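Local coordinates for glucose dehydrogenase (Serratia sp. FS14, PDB 7CDY), which belongs to the glucose/sorbosone dehydrogenase family of beta-propeller proteins and carries a calcium ion, at residues 87-91 with 118-122. Numbering follows the deposited sequence.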
ATOM      1  N   GLY A  87      -7.341 -24.752   5.554  1.00 26.89           N
ATOM      2  CA  GLY A  87      -8.161 -24.447   6.708  1.00 28.74           C
ATOM      3  C   GLY A  87      -9.107 -23.282   6.540  1.00 26.02           C
ATOM      4  O   GLY A  87      -9.650 -22.805   7.538  1.00 36.34           O
ATOM      5  N   GLY A  88      -9.330 -22.815   5.315  1.00 24.55           N
ATOM      6  CA  GLY A  88     -10.176 -21.657   5.118  1.00 28.42           C
ATOM      7  C   GLY A  88      -9.587 -20.368   5.648  1.00 27.92           C
ATOM      8  O   GLY A  88     -10.337 -19.464   6.031  1.00 32.38           O
ATOM      9  N   LYS A  89      -8.262 -20.272   5.711  1.00 19.06           N
ATOM     10  CA  LYS A  89      -7.573 -19.033   6.044  1.00 17.79           C
ATOM     11  C   LYS A  89      -6.816 -18.551   4.818  1.00 16.81           C
ATOM     12  O   LYS A  89      -6.321 -19.352   4.020  1.00 22.55           O
ATOM     13  CB  LYS A  89      -6.561 -19.242   7.173  1.00 19.44           C
ATOM     14  CG  LYS A  89      -7.130 -19.889   8.420  1.00 23.90           C
ATOM     15  CD  LYS A  89      -8.184 -19.006   9.057  1.00 26.95           C
ATOM     16  CE  LYS A  89      -8.695 -19.612  10.354  1.00 32.80           C
ATOM     17  NZ  LYS A  89     -10.100 -19.214  10.649  1.00 37.17           N
ATOM     18  N   ALA A  90      -6.705 -17.238   4.690  1.00 13.42           N
ATOM     19  CA  ALA A  90      -6.049 -16.613   3.555  1.00 11.59           C
ATOM     20  C   ALA A  90      -4.829 -15.821   4.012  1.00  9.35           C
ATOM     21  O   ALA A  90      -4.652 -15.521   5.198  1.00 10.92           O
ATOM     22  CB  ALA A  90      -7.015 -15.679   2.822  1.00 11.53           C
ATOM     23  N   GLY A  91      -3.982 -15.472   3.044  1.00  9.25           N
ATOM     24  CA  GLY A  91      -2.857 -14.598   3.295  1.00 10.32           C
ATOM     25  C   GLY A  91      -2.489 -13.877   2.022  1.00  8.15           C
ATOM     26  O   GLY A  91      -2.943 -14.225   0.932  1.00  9.87           O
ATOM     27  N   LYS A 118      -0.908 -18.564   6.719  1.00 12.18           N
ATOM     28  CA  LYS A 118      -2.114 -17.850   6.320  1.00 12.85           C
ATOM     29  C   LYS A 118      -3.063 -17.819   7.513  1.00 13.44           C
ATOM     30  O   LYS A 118      -3.505 -18.874   7.982  1.00 15.54           O
ATOM     31  CB  LYS A 118      -2.771 -18.547   5.128  1.00 12.13           C
ATOM     32  CG  LYS A 118      -1.989 -18.481   3.824  1.00 13.57           C
ATOM     33  CD  LYS A 118      -2.672 -19.334   2.754  1.00 13.14           C
ATOM     34  CE  LYS A 118      -1.939 -19.297   1.421  1.00 16.20           C
ATOM     35  NZ  LYS A 118      -2.148 -17.987   0.736  1.00 14.76           N
ATOM     36  N   LEU A 119      -3.372 -16.614   8.019  1.00 11.77           N
ATOM     37  CA  LEU A 119      -4.189 -16.495   9.217  1.00 12.63           C
ATOM     38  C   LEU A 119      -5.415 -15.608   9.062  1.00 12.73           C
ATOM     39  O   LEU A 119      -6.168 -15.457  10.030  1.00 15.45           O
ATOM     40  CB  LEU A 119      -3.356 -15.964  10.393  1.00 13.30           C
ATOM     41  CG  LEU A 119      -2.164 -16.829  10.814  1.00 13.54           C
ATOM     42  CD1 LEU A 119      -1.347 -16.135  11.895  1.00 14.88           C
ATOM     43  CD2 LEU A 119      -2.616 -18.200  11.302  1.00 16.35           C
ATOM     44  N   SER A 120      -5.636 -15.005   7.899  1.00 11.16           N
ATOM     45  CA  SER A 120      -6.726 -14.058   7.745  1.00 12.01           C
ATOM     46  C   SER A 120      -8.040 -14.746   7.398  1.00 11.04           C
ATOM     47  O   SER A 120      -8.069 -15.744   6.672  1.00 12.90           O
ATOM     48  CB  SER A 120      -6.406 -13.053   6.634  1.00 11.21           C
ATOM     49  OG  SER A 120      -7.420 -12.074   6.530  1.00 10.60           O
ATOM     50  N   VAL A 121      -9.135 -14.175   7.899  1.00 13.28           N
ATOM     51  CA  VAL A 121     -10.482 -14.500   7.443  1.00 13.65           C
ATOM     52  C   VAL A 121     -11.141 -13.298   6.778  1.00 15.17           C
ATOM     53  O   VAL A 121     -12.371 -13.229   6.676  1.00 18.84           O
ATOM     54  CB  VAL A 121     -11.359 -15.113   8.551  1.00 16.41           C
ATOM     55  CG1 VAL A 121     -10.720 -16.390   9.076  1.00 19.72           C
ATOM     56  CG2 VAL A 121     -11.575 -14.113   9.673  1.00 18.96           C
ATOM     57  N   GLY A 122     -10.340 -12.340   6.323  1.00 13.21           N
ATOM     58  CA  GLY A 122     -10.867 -11.199   5.605  1.00 13.07           C
ATOM     59  C   GLY A 122     -10.210  -9.868   5.916  1.00 12.49           C
ATOM     60  O   GLY A 122     -10.393  -8.904   5.170  1.00 14.04           O
TER
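A bend at chi2 (-64°) carries the K89 chain alongside V121, where the two side chains run side by side and point the same way; K89 CD lies 3.6 Å from V121 CG1. At its base, K89 CB rests 3.2 Å from K118 O. The K118 side chain lays CB and CG along the A90-G91 peptide, with CG 3.7 Å from G91 N. A bend at chi4 (-74°) then sets NZ for a salt bridge with E83. The backbones join through A90 and S120. A90 N donates to S120 O at 2.8 Å and a nearly straight 170°. In return, S120 N gives a 2.9 Å bond to A90 O. L119 and S120 together face A90, the geometry of a classic beta bulge on a single antiparallel bridge. L119 N, although near A90 O, is badly angled for it and bonds N144 OD1 instead. The bridge thus ties strand 90-99 of the propeller to the loop linking strands 109-114 and 129-131, which belong to different sheets. Beyond it, S120 OG accepts G122 N at 2.9 Å, closing an ST turn, and also bonds N123 O. S120 CB packs 3.4 Å from A90 O, while A90 CB touches Y55.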